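Local coordinates for protein esterase (Thermotoga maritima, PDB 3DOH) that hydrolyses carboxylic esters as a thermostable esterase that joins an immunoglobulin-like domain to an alpha/beta-hydrolase domain, at residues Arg56-Gly67 with Asn76-Thr87; Arg172-Leu180 with Val211-Pro219. All blocks are in the same frame, centred on the assembly; numbering follows the deposited sequence.

Contact 1. Residues Arg56-Gly67 with Asn76-Thr87; sequences RTITKVYANNSG and NRGKYVVLELST
The Tyr80 ring carries the CA of Gly67 over the centre of one face, a CH-pi contact 3.5 Å from the ring centroid, while Asn64 O and Asn65 CA lie in plane at its edge. One face of the Tyr62 ring receives Val82 CB, displaced toward the rim; chi1 of 60° sets the ring between its own backbone N and carbonyl carbon, alongside the valine. On the Arg56 guanidinium, Leu85 CD1 sits over one face. Arg56 NH2 donates to Ser86 O at 2.7 Å from above the carbonyl plane, and Arg56 NE forms a salt bridge with Asp89. Antiparallel backbone bonds join strands 58-64 and 80-85, including Val82 N to Tyr62 O at 2.8 Å. Just before the corner at Gly78 and Lys79, Asn76 OD1 accepts Ala63 N at 2.8 Å, the N-H pointing almost straight along the side-chain C=O. With an alanine at Tyr80, the turn through Gly67 would probably lose its aromatic floor and be freer to shift. In the Ig-like domain Ile58 and Leu83 also touch strand 43-48 and, with Val61 and Leu85, make one face of the pair aliphatic, while the other combines aromatic packing with the charged side chains of Lys60 and Glu84.

Contact 2. Residues Arg172-Leu180 with Val211-Pro219; sequences RKYPLVVFL and VHPCFVLAP
Strands 174-180 and 215-219 run parallel, their axes 4.5 Å apart at closest approach and 21° from exact alignment, in the central sheet of the alpha/beta-hydrolase fold. They are its third and fourth strands along the chain, neighbours through a crossover that contains short helices. Backbone bonds alternate in the usual parallel way: Phe215 N to Pro175 O, Val177 N to Phe215 O, Leu217 N to Val177 O and Phe179 N to Leu217 O.

Leu176, Val178, Phe215 and Leu217 share one face of the sheet. Leu176 has its CG anti to the backbone N (chi1 169°), which carries CD1 across to Phe215 CB at 3.6 Å and to Leu217 CB at 3.9 Å. Its side chain crosses that of Phe215 at about a right angle, and the Phe215 ring keeps Pro175 O in plane at its edge. Helix 242-257 covers this face, with Ile250, Ile251 and Leu254 against Leu217. On the other face lie Val177 and Val216; Val177 CG2 approaches Cys214 SG at 4.2 Å, and Phe376 of helix 369-376 packs on both Val177 and Cys214. Where the strands begin, Pro213 meets the Tyr174 ring obliquely, its CG 3.6 Å from Tyr174 CE1. At the far end Leu180 touches the probable nucleophile elbow around Ser271, so the pair leads toward what is likely to be the catalytic centre.

Proline ends the parallel bonding there: with no N-H to offer, Pro219 instead places CD 3.2 Å from Phe179 O. A water near both strand ends donates to Phe179 O and Pro219 O.

How the contacts relate
Contact 1 belongs to the Ig-like domain and contact 2 to the hydrolase domain; their centres lie about 32 Å apart, their nearest atoms about 19 Å, and they do not touch. They follow one another along the chain and share no strand. The 56-67/76-87 pair is antiparallel and partly buried, and adds arginine, asparagine and tyrosine contacts to its backbone bonds and aliphatic packing. The 172-180/211-219 pair is parallel, lies deep within a sheet with helices on both faces, and relies on aliphatic, aromatic and proline packing. Contact 1 meets the second subunit through Lys60 and, weakly, Glu84; contact 2 does so through Arg172 and Val211, at the starts of its segments and outside the strand pairing.

Contact 1. Residues Arg56-Gly67 with Asn76-Thr87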
loop_
_atom_site.group_PDB
_atom_site.type_symbol
_atom_site.label_atom_id
_atom_site.label_comp_id
_atom_site.label_asym_id
_atom_site.label_seq_id
_atom_site.Cartn_x
_atom_site.Cartn_y
_atom_site.Cartn_z
ATOM N N ARG A 56 -12.274 -2.928 20.133
ATOM C CA ARG A 56 -11.795 -4.265 19.831
ATOM C C ARG A 56 -12.402 -4.563 18.496
ATOM O O ARG A 56 -13.572 -4.198 18.237
ATOM C CB ARG A 56 -12.251 -5.269 20.896
ATOM C CG ARG A 56 -11.508 -5.128 22.234
ATOM C CD ARG A 56 -9.999 -5.255 22.046
ATOM N NE ARG A 56 -9.665 -6.500 21.351
ATOM C CZ ARG A 56 -9.589 -7.701 21.933
ATOM N NH1 ARG A 56 -9.818 -7.838 23.245
ATOM N NH2 ARG A 56 -9.284 -8.780 21.193
ATOM N N THR A 57 -11.628 -5.191 17.625
ATOM C CA THR A 57 -12.183 -5.501 16.343
ATOM C C THR A 57 -12.865 -6.861 16.328
ATOM O O THR A 57 -12.210 -7.885 16.552
ATOM C CB THR A 57 -11.226 -5.303 15.158
ATOM O OG1 THR A 57 -11.286 -6.466 14.348
ATOM C CG2 THR A 57 -9.787 -4.985 15.538
ATOM N N ILE A 58 -14.192 -6.845 16.092
ATOM C CA ILE A 58 -15.035 -8.061 16.038
ATOM C C ILE A 58 -14.823 -8.818 14.715
ATOM O O ILE A 58 -15.177 -8.334 13.669
ATOM C CB ILE A 58 -16.543 -7.721 16.241
ATOM C CG1 ILE A 58 -16.753 -6.982 17.560
ATOM C CG2 ILE A 58 -17.347 -8.967 16.319
ATOM C CD1 ILE A 58 -17.905 -5.960 17.564
ATOM N N THR A 59 -14.244 -10.008 14.753
ATOM C CA THR A 59 -13.896 -10.683 13.500
ATOM C C THR A 59 -14.971 -11.653 12.937
ATOM O O THR A 59 -15.059 -11.828 11.717
ATOM C CB THR A 59 -12.546 -11.414 13.607
ATOM O OG1 THR A 59 -12.545 -12.221 14.787
ATOM C CG2 THR A 59 -11.426 -10.431 13.724
ATOM N N LYS A 60 -15.745 -12.305 13.814
ATOM C CA LYS A 60 -16.920 -13.096 13.390
ATOM C C LYS A 60 -18.018 -12.971 14.455
ATOM O O LYS A 60 -17.694 -12.834 15.628
ATOM C CB LYS A 60 -16.593 -14.597 13.180
ATOM C CG LYS A 60 -15.133 -15.004 12.787
ATOM C CD LYS A 60 -14.764 -14.825 11.279
ATOM C CE LYS A 60 -13.835 -15.956 10.763
ATOM N NZ LYS A 60 -12.899 -16.570 11.817
ATOM N N VAL A 61 -19.296 -12.998 14.060
ATOM C CA VAL A 61 -20.428 -13.202 15.008
ATOM C C VAL A 61 -21.138 -14.539 14.771
ATOM O O VAL A 61 -21.328 -14.934 13.624
ATOM C CB VAL A 61 -21.519 -12.097 14.929
ATOM C CG1 VAL A 61 -22.536 -12.291 16.051
ATOM C CG2 VAL A 61 -20.930 -10.739 15.049
ATOM N N TYR A 62 -21.543 -15.213 15.847
ATOM C CA TYR A 62 -22.365 -16.443 15.749
ATOM C C TYR A 62 -23.199 -16.759 17.020
ATOM O O TYR A 62 -23.057 -16.113 18.061
ATOM C CB TYR A 62 -21.519 -17.663 15.301
ATOM C CG TYR A 62 -20.358 -18.013 16.230
ATOM C CD1 TYR A 62 -19.078 -17.471 16.024
ATOM C CD2 TYR A 62 -20.547 -18.860 17.309
ATOM C CE1 TYR A 62 -18.019 -17.767 16.874
ATOM C CE2 TYR A 62 -19.498 -19.164 18.168
ATOM C CZ TYR A 62 -18.235 -18.621 17.946
ATOM O OH TYR A 62 -17.219 -18.916 18.820
ATOM N N ALA A 63 -24.072 -17.753 16.932
ATOM C CA ALA A 63 -24.860 -18.113 18.096
ATOM C C ALA A 63 -24.729 -19.570 18.456
ATOM O O ALA A 63 -24.554 -20.402 17.581
ATOM C CB ALA A 63 -26.293 -17.764 17.866
ATOM N N ASN A 64 -24.798 -19.873 19.749
ATOM C CA ASN A 64 -24.919 -21.247 20.250
ATOM C C ASN A 64 -25.846 -21.266 21.479
ATOM O O ASN A 64 -26.412 -20.218 21.861
ATOM C CB ASN A 64 -23.544 -21.842 20.571
ATOM C CG ASN A 64 -22.821 -21.111 21.713
ATOM O OD1 ASN A 64 -21.608 -20.873 21.651
ATOM N ND2 ASN A 64 -23.553 -20.776 22.764
ATOM N N ASN A 65 -26.004 -22.444 22.087
ATOM C CA ASN A 65 -26.747 -22.573 23.335
ATOM C C ASN A 65 -25.862 -23.016 24.480
ATOM O O ASN A 65 -26.321 -23.214 25.597
ATOM C CB ASN A 65 -27.950 -23.501 23.176
ATOM C CG ASN A 65 -29.288 -22.733 23.125
ATOM O OD1 ASN A 65 -29.519 -21.728 23.852
ATOM N ND2 ASN A 65 -30.180 -23.209 22.263
ATOM N N SER A 66 -24.581 -23.152 24.189
ATOM C CA SER A 66 -23.591 -23.531 25.179
ATOM C C SER A 66 -23.172 -22.339 26.054
ATOM O O SER A 66 -23.236 -22.431 27.260
ATOM C CB SER A 66 -22.386 -24.168 24.490
ATOM O OG SER A 66 -21.817 -23.266 23.531
ATOM N N GLY A 67 -22.744 -21.229 25.451
ATOM C CA GLY A 67 -22.259 -20.068 26.207
ATOM C C GLY A 67 -20.759 -19.864 26.097
ATOM O O GLY A 67 -20.199 -18.907 26.648
ATOM N N ASN A 76 -26.620 -22.580 13.938
ATOM C CA ASN A 76 -26.027 -21.304 14.316
ATOM C C ASN A 76 -27.083 -20.476 15.052
ATOM O O ASN A 76 -27.591 -19.490 14.517
ATOM C CB ASN A 76 -25.557 -20.616 13.025
ATOM C CG ASN A 76 -24.780 -19.322 13.255
ATOM O OD1 ASN A 76 -24.600 -18.831 14.382
ATOM N ND2 ASN A 76 -24.325 -18.755 12.160
ATOM N N ARG A 77 -27.426 -20.884 16.271
ATOM C CA ARG A 77 -28.571 -20.289 16.943
ATOM C C ARG A 77 -28.582 -20.510 18.463
ATOM O O ARG A 77 -27.977 -21.475 18.967
ATOM C CB ARG A 77 -29.893 -20.768 16.291
ATOM C CG ARG A 77 -30.628 -21.911 16.992
ATOM C CD ARG A 77 -31.920 -22.391 16.253
ATOM N NE ARG A 77 -31.653 -23.576 15.433
ATOM C CZ ARG A 77 -31.546 -23.581 14.102
ATOM N NH1 ARG A 77 -31.726 -22.454 13.394
ATOM N NH2 ARG A 77 -31.266 -24.727 13.477
ATOM N N GLY A 78 -29.254 -19.604 19.187
ATOM C CA GLY A 78 -29.540 -19.814 20.606
ATOM C C GLY A 78 -29.599 -18.527 21.395
ATOM O O GLY A 78 -29.572 -17.443 20.833
ATOM N N LYS A 79 -29.668 -18.640 22.713
ATOM C CA LYS A 79 -29.691 -17.442 23.539
ATOM C C LYS A 79 -28.305 -16.797 23.662
ATOM O O LYS A 79 -28.181 -15.639 24.084
ATOM C CB LYS A 79 -30.333 -17.718 24.914
ATOM C CG LYS A 79 -29.621 -18.760 25.763
ATOM C CD LYS A 79 -30.601 -19.776 26.353
ATOM C CE LYS A 79 -31.140 -19.319 27.705
ATOM N NZ LYS A 79 -31.131 -20.444 28.727
ATOM N N TYR A 80 -27.257 -17.513 23.287
ATOM C CA TYR A 80 -25.936 -16.912 23.395
ATOM C C TYR A 80 -25.443 -16.376 22.065
ATOM O O TYR A 80 -25.454 -17.084 21.044
ATOM C CB TYR A 80 -24.932 -17.905 23.956
ATOM C CG TYR A 80 -25.250 -18.369 25.336
ATOM C CD1 TYR A 80 -24.922 -17.584 26.428
ATOM C CD2 TYR A 80 -25.886 -19.592 25.559
ATOM C CE1 TYR A 80 -25.198 -17.992 27.718
ATOM C CE2 TYR A 80 -26.187 -20.015 26.867
ATOM C CZ TYR A 80 -25.824 -19.197 27.940
ATOM O OH TYR A 80 -26.092 -19.544 29.233
ATOM N N VAL A 81 -25.014 -15.123 22.073
ATOM C CA VAL A 81 -24.373 -14.547 20.913
ATOM C C VAL A 81 -22.895 -14.291 21.237
ATOM O O VAL A 81 -22.542 -13.601 22.216
ATOM C CB VAL A 81 -25.124 -13.282 20.414
ATOM C CG1 VAL A 81 -24.256 -12.440 19.464
ATOM C CG2 VAL A 81 -26.437 -13.692 19.755
ATOM N N VAL A 82 -22.057 -14.899 20.400
ATOM C CA VAL A 82 -20.631 -14.802 20.484
ATOM C C VAL A 82 -20.102 -13.779 19.508
ATOM O O VAL A 82 -20.386 -13.824 18.313
ATOM C CB VAL A 82 -19.955 -16.150 20.170
ATOM C CG1 VAL A 82 -18.390 -15.987 20.048
ATOM C CG2 VAL A 82 -20.286 -17.159 21.242
ATOM N N LEU A 83 -19.302 -12.872 20.041
ATOM C CA LEU A 83 -18.598 -11.894 19.251
ATOM C C LEU A 83 -17.143 -12.233 19.425
ATOM O O LEU A 83 -16.603 -12.061 20.512
ATOM C CB LEU A 83 -18.824 -10.500 19.846
ATOM C CG LEU A 83 -20.250 -9.970 19.991
ATOM C CD1 LEU A 83 -20.172 -8.610 20.589
ATOM C CD2 LEU A 83 -20.965 -9.941 18.645
ATOM N N GLU A 84 -16.494 -12.728 18.387
ATOM C CA GLU A 84 -15.091 -13.043 18.501
ATOM C C GLU A 84 -14.249 -11.794 18.229
ATOM O O GLU A 84 -14.605 -10.954 17.416
ATOM C CB GLU A 84 -14.784 -14.241 17.599
ATOM C CG GLU A 84 -13.604 -14.072 16.668
ATOM C CD GLU A 84 -12.791 -15.344 16.515
ATOM O OE1 GLU A 84 -13.372 -16.460 16.622
ATOM O OE2 GLU A 84 -11.555 -15.209 16.316
ATOM N N LEU A 85 -13.133 -11.655 18.922
ATOM C CA LEU A 85 -12.303 -10.439 18.813
ATOM C C LEU A 85 -10.875 -10.689 18.292
ATOM O O LEU A 85 -10.260 -11.689 18.623
ATOM C CB LEU A 85 -12.258 -9.722 20.167
ATOM C CG LEU A 85 -13.616 -9.591 20.874
ATOM C CD1 LEU A 85 -13.351 -9.093 22.271
ATOM C CD2 LEU A 85 -14.602 -8.659 20.129
ATOM N N SER A 86 -10.345 -9.773 17.490
ATOM C CA SER A 86 -9.004 -9.961 16.976
ATOM C C SER A 86 -8.047 -10.070 18.103
ATOM O O SER A 86 -7.951 -9.187 18.921
ATOM C CB SER A 86 -8.523 -8.829 16.044
ATOM O OG SER A 86 -7.203 -9.143 15.549
ATOM N N THR A 87 -7.304 -11.152 18.124
ATOM C CA THR A 87 -6.249 -11.291 19.112
ATOM C C THR A 87 -5.049 -10.402 18.810
ATOM O O THR A 87 -4.122 -10.400 19.560
ATOM C CB THR A 87 -5.841 -12.769 19.306
ATOM O OG1 THR A 87 -4.417 -12.884 19.165
ATOM C CG2 THR A 87 -6.490 -13.666 18.242
#

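Contact 2. Residues Arg172-Leu180 with Val211-Pro219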
loop_
_atom_site.group_PDB
_atom_site.type_symbol
_atom_site.label_atom_id
_atom_site.label_comp_id
_atom_site.label_asym_id
_atom_site.label_seq_id
_atom_site.Cartn_x
_atom_site.Cartn_y
_atom_site.Cartn_z
ATOM N N ARG A 172 -6.031 -45.790 38.767
ATOM C CA ARG A 172 -4.695 -45.557 38.181
ATOM C C ARG A 172 -4.052 -44.273 38.754
ATOM O O ARG A 172 -4.730 -43.452 39.377
ATOM C CB ARG A 172 -4.755 -45.508 36.631
ATOM C CG ARG A 172 -4.903 -46.893 35.929
ATOM C CD ARG A 172 -4.872 -46.842 34.374
ATOM N NE ARG A 172 -6.075 -47.465 33.801
ATOM C CZ ARG A 172 -7.189 -46.804 33.437
ATOM N NH1 ARG A 172 -7.267 -45.484 33.547
ATOM N NH2 ARG A 172 -8.244 -47.457 32.946
ATOM N N LYS A 173 -2.750 -44.110 38.545
ATOM C CA LYS A 173 -2.020 -42.909 38.976
ATOM C C LYS A 173 -1.536 -42.089 37.776
ATOM O O LYS A 173 -1.233 -42.658 36.723
ATOM C CB LYS A 173 -0.810 -43.305 39.826
ATOM C CG LYS A 173 -1.135 -43.633 41.286
ATOM C CD LYS A 173 0.117 -44.134 42.035
ATOM C CE LYS A 173 0.048 -43.859 43.559
ATOM N NZ LYS A 173 1.339 -44.244 44.236
ATOM N N TYR A 174 -1.435 -40.762 37.942
ATOM C CA TYR A 174 -1.131 -39.841 36.830
ATOM C C TYR A 174 0.006 -38.862 37.148
ATOM O O TYR A 174 0.255 -38.560 38.301
ATOM C CB TYR A 174 -2.370 -39.062 36.388
ATOM C CG TYR A 174 -3.546 -39.937 36.017
ATOM C CD1 TYR A 174 -3.644 -40.503 34.739
ATOM C CD2 TYR A 174 -4.573 -40.198 36.958
ATOM C CE1 TYR A 174 -4.702 -41.299 34.401
ATOM C CE2 TYR A 174 -5.638 -40.993 36.633
ATOM C CZ TYR A 174 -5.701 -41.560 35.359
ATOM O OH TYR A 174 -6.786 -42.349 35.024
ATOM N N PRO A 175 0.698 -38.362 36.105
ATOM C CA PRO A 175 1.809 -37.428 36.190
ATOM C C PRO A 175 1.442 -36.100 36.832
ATOM O O PRO A 175 0.268 -35.692 36.818
ATOM C CB PRO A 175 2.119 -37.146 34.722
ATOM C CG PRO A 175 1.557 -38.293 33.996
ATOM C CD PRO A 175 0.375 -38.700 34.713
ATOM N N LEU A 176 2.439 -35.398 37.349
ATOM C CA LEU A 176 2.208 -34.057 37.824
ATOM C C LEU A 176 3.168 -33.164 37.086
ATOM O O LEU A 176 4.394 -33.416 37.072
ATOM C CB LEU A 176 2.436 -33.965 39.336
ATOM C CG LEU A 176 2.493 -32.594 40.022
ATOM C CD1 LEU A 176 1.164 -31.847 40.035
ATOM C CD2 LEU A 176 3.005 -32.742 41.441
ATOM N N VAL A 177 2.637 -32.131 36.441
ATOM C CA VAL A 177 3.530 -31.102 35.926
ATOM C C VAL A 177 3.527 -29.918 36.887
ATOM O O VAL A 177 2.451 -29.346 37.204
ATOM C CB VAL A 177 3.171 -30.662 34.482
ATOM C CG1 VAL A 177 4.066 -29.491 34.056
ATOM C CG2 VAL A 177 3.282 -31.829 33.481
ATOM N N VAL A 178 4.710 -29.534 37.357
ATOM C CA VAL A 178 4.843 -28.359 38.212
ATOM C C VAL A 178 5.490 -27.199 37.462
ATOM O O VAL A 178 6.599 -27.327 36.942
ATOM C CB VAL A 178 5.672 -28.670 39.472
ATOM C CG1 VAL A 178 5.907 -30.167 39.596
ATOM C CG2 VAL A 178 6.993 -27.916 39.437
ATOM N N PHE A 179 4.794 -26.067 37.409
ATOM C CA PHE A 179 5.291 -24.906 36.674
ATOM C C PHE A 179 5.755 -23.768 37.594
ATOM O O PHE A 179 4.981 -23.284 38.461
ATOM C CB PHE A 179 4.208 -24.371 35.711
ATOM C CG PHE A 179 4.554 -23.019 35.102
ATOM C CD1 PHE A 179 5.710 -22.861 34.320
ATOM C CD2 PHE A 179 3.757 -21.905 35.346
ATOM C CE1 PHE A 179 6.060 -21.619 33.791
ATOM C CE2 PHE A 179 4.108 -20.661 34.824
ATOM C CZ PHE A 179 5.276 -20.523 34.046
ATOM N N LEU A 180 6.993 -23.317 37.397
ATOM C CA LEU A 180 7.477 -22.140 38.125
ATOM C C LEU A 180 7.520 -20.912 37.230
ATOM O O LEU A 180 8.273 -20.875 36.246
ATOM C CB LEU A 180 8.858 -22.395 38.678
ATOM C CG LEU A 180 9.008 -23.656 39.509
ATOM C CD1 LEU A 180 10.516 -23.847 39.851
ATOM C CD2 LEU A 180 8.103 -23.611 40.774
ATOM N N VAL A 211 -4.727 -37.433 25.788
ATOM C CA VAL A 211 -3.677 -38.461 25.600
ATOM C C VAL A 211 -2.737 -38.651 26.795
ATOM O O VAL A 211 -2.149 -39.715 26.949
ATOM C CB VAL A 211 -2.907 -38.336 24.234
ATOM C CG1 VAL A 211 -3.891 -38.365 23.102
ATOM C CG2 VAL A 211 -2.148 -37.065 24.156
ATOM N N HIS A 212 -2.608 -37.619 27.623
ATOM C CA HIS A 212 -1.778 -37.695 28.819
ATOM C C HIS A 212 -2.398 -36.911 29.971
ATOM O O HIS A 212 -1.906 -35.848 30.347
ATOM C CB HIS A 212 -0.369 -37.174 28.528
ATOM C CG HIS A 212 0.208 -37.681 27.243
ATOM N ND1 HIS A 212 0.199 -36.942 26.079
ATOM C CD2 HIS A 212 0.813 -38.854 26.938
ATOM C CE1 HIS A 212 0.773 -37.637 25.114
ATOM N NE2 HIS A 212 1.155 -38.800 25.609
ATOM N N PRO A 213 -3.481 -37.443 30.526
ATOM C CA PRO A 213 -4.022 -36.943 31.795
ATOM C C PRO A 213 -2.962 -36.920 32.891
ATOM O O PRO A 213 -2.005 -37.692 32.840
ATOM C CB PRO A 213 -5.108 -37.965 32.135
ATOM C CG PRO A 213 -4.651 -39.221 31.482
ATOM C CD PRO A 213 -3.965 -38.799 30.214
ATOM N N CYS A 214 -3.138 -36.041 33.872
ATOM C CA CYS A 214 -2.223 -34.923 34.075
ATOM C C CYS A 214 -2.739 -33.974 35.151
ATOM O O CYS A 214 -3.805 -33.377 35.006
ATOM C CB CYS A 214 -2.005 -34.164 32.765
ATOM S SG CYS A 214 -0.788 -32.831 32.868
ATOM N N PHE A 215 -1.975 -33.841 36.231
ATOM C CA PHE A 215 -2.134 -32.734 37.142
ATOM C C PHE A 215 -1.125 -31.634 36.806
ATOM O O PHE A 215 -0.008 -31.899 36.319
ATOM C CB PHE A 215 -1.836 -33.185 38.568
ATOM C CG PHE A 215 -2.842 -34.152 39.157
ATOM C CD1 PHE A 215 -2.762 -35.517 38.898
ATOM C CD2 PHE A 215 -3.813 -33.704 40.044
ATOM C CE1 PHE A 215 -3.671 -36.417 39.462
ATOM C CE2 PHE A 215 -4.730 -34.607 40.635
ATOM C CZ PHE A 215 -4.663 -35.948 40.346
ATOM N N VAL A 216 -1.515 -30.395 37.104
ATOM C CA VAL A 216 -0.631 -29.250 36.958
ATOM C C VAL A 216 -0.670 -28.412 38.204
ATOM O O VAL A 216 -1.716 -27.924 38.592
ATOM C CB VAL A 216 -1.039 -28.343 35.798
ATOM C CG1 VAL A 216 -0.005 -27.243 35.577
ATOM C CG2 VAL A 216 -1.216 -29.144 34.533
ATOM N N LEU A 217 0.493 -28.223 38.803
ATOM C CA LEU A 217 0.632 -27.361 39.936
ATOM C C LEU A 217 1.380 -26.131 39.484
ATOM O O LEU A 217 2.474 -26.210 38.904
ATOM C CB LEU A 217 1.407 -28.080 41.037
ATOM C CG LEU A 217 2.189 -27.235 42.024
ATOM C CD1 LEU A 217 1.266 -26.479 42.885
ATOM C CD2 LEU A 217 3.063 -28.113 42.848
ATOM N N ALA A 218 0.793 -24.982 39.794
ATOM C CA ALA A 218 1.351 -23.706 39.406
ATOM C C ALA A 218 1.370 -22.842 40.647
ATOM O O ALA A 218 0.367 -22.233 41.014
ATOM C CB ALA A 218 0.498 -23.076 38.310
ATOM N N PRO A 219 2.475 -22.860 41.364
ATOM C CA PRO A 219 2.695 -21.963 42.502
ATOM C C PRO A 219 3.052 -20.509 42.183
ATOM O O PRO A 219 3.718 -20.240 41.180
ATOM C CB PRO A 219 3.840 -22.645 43.272
ATOM C CG PRO A 219 4.543 -23.435 42.262
ATOM C CD PRO A 219 3.517 -23.879 41.242
HETATM O O HOH W 1 4.532 -20.875 38.834
#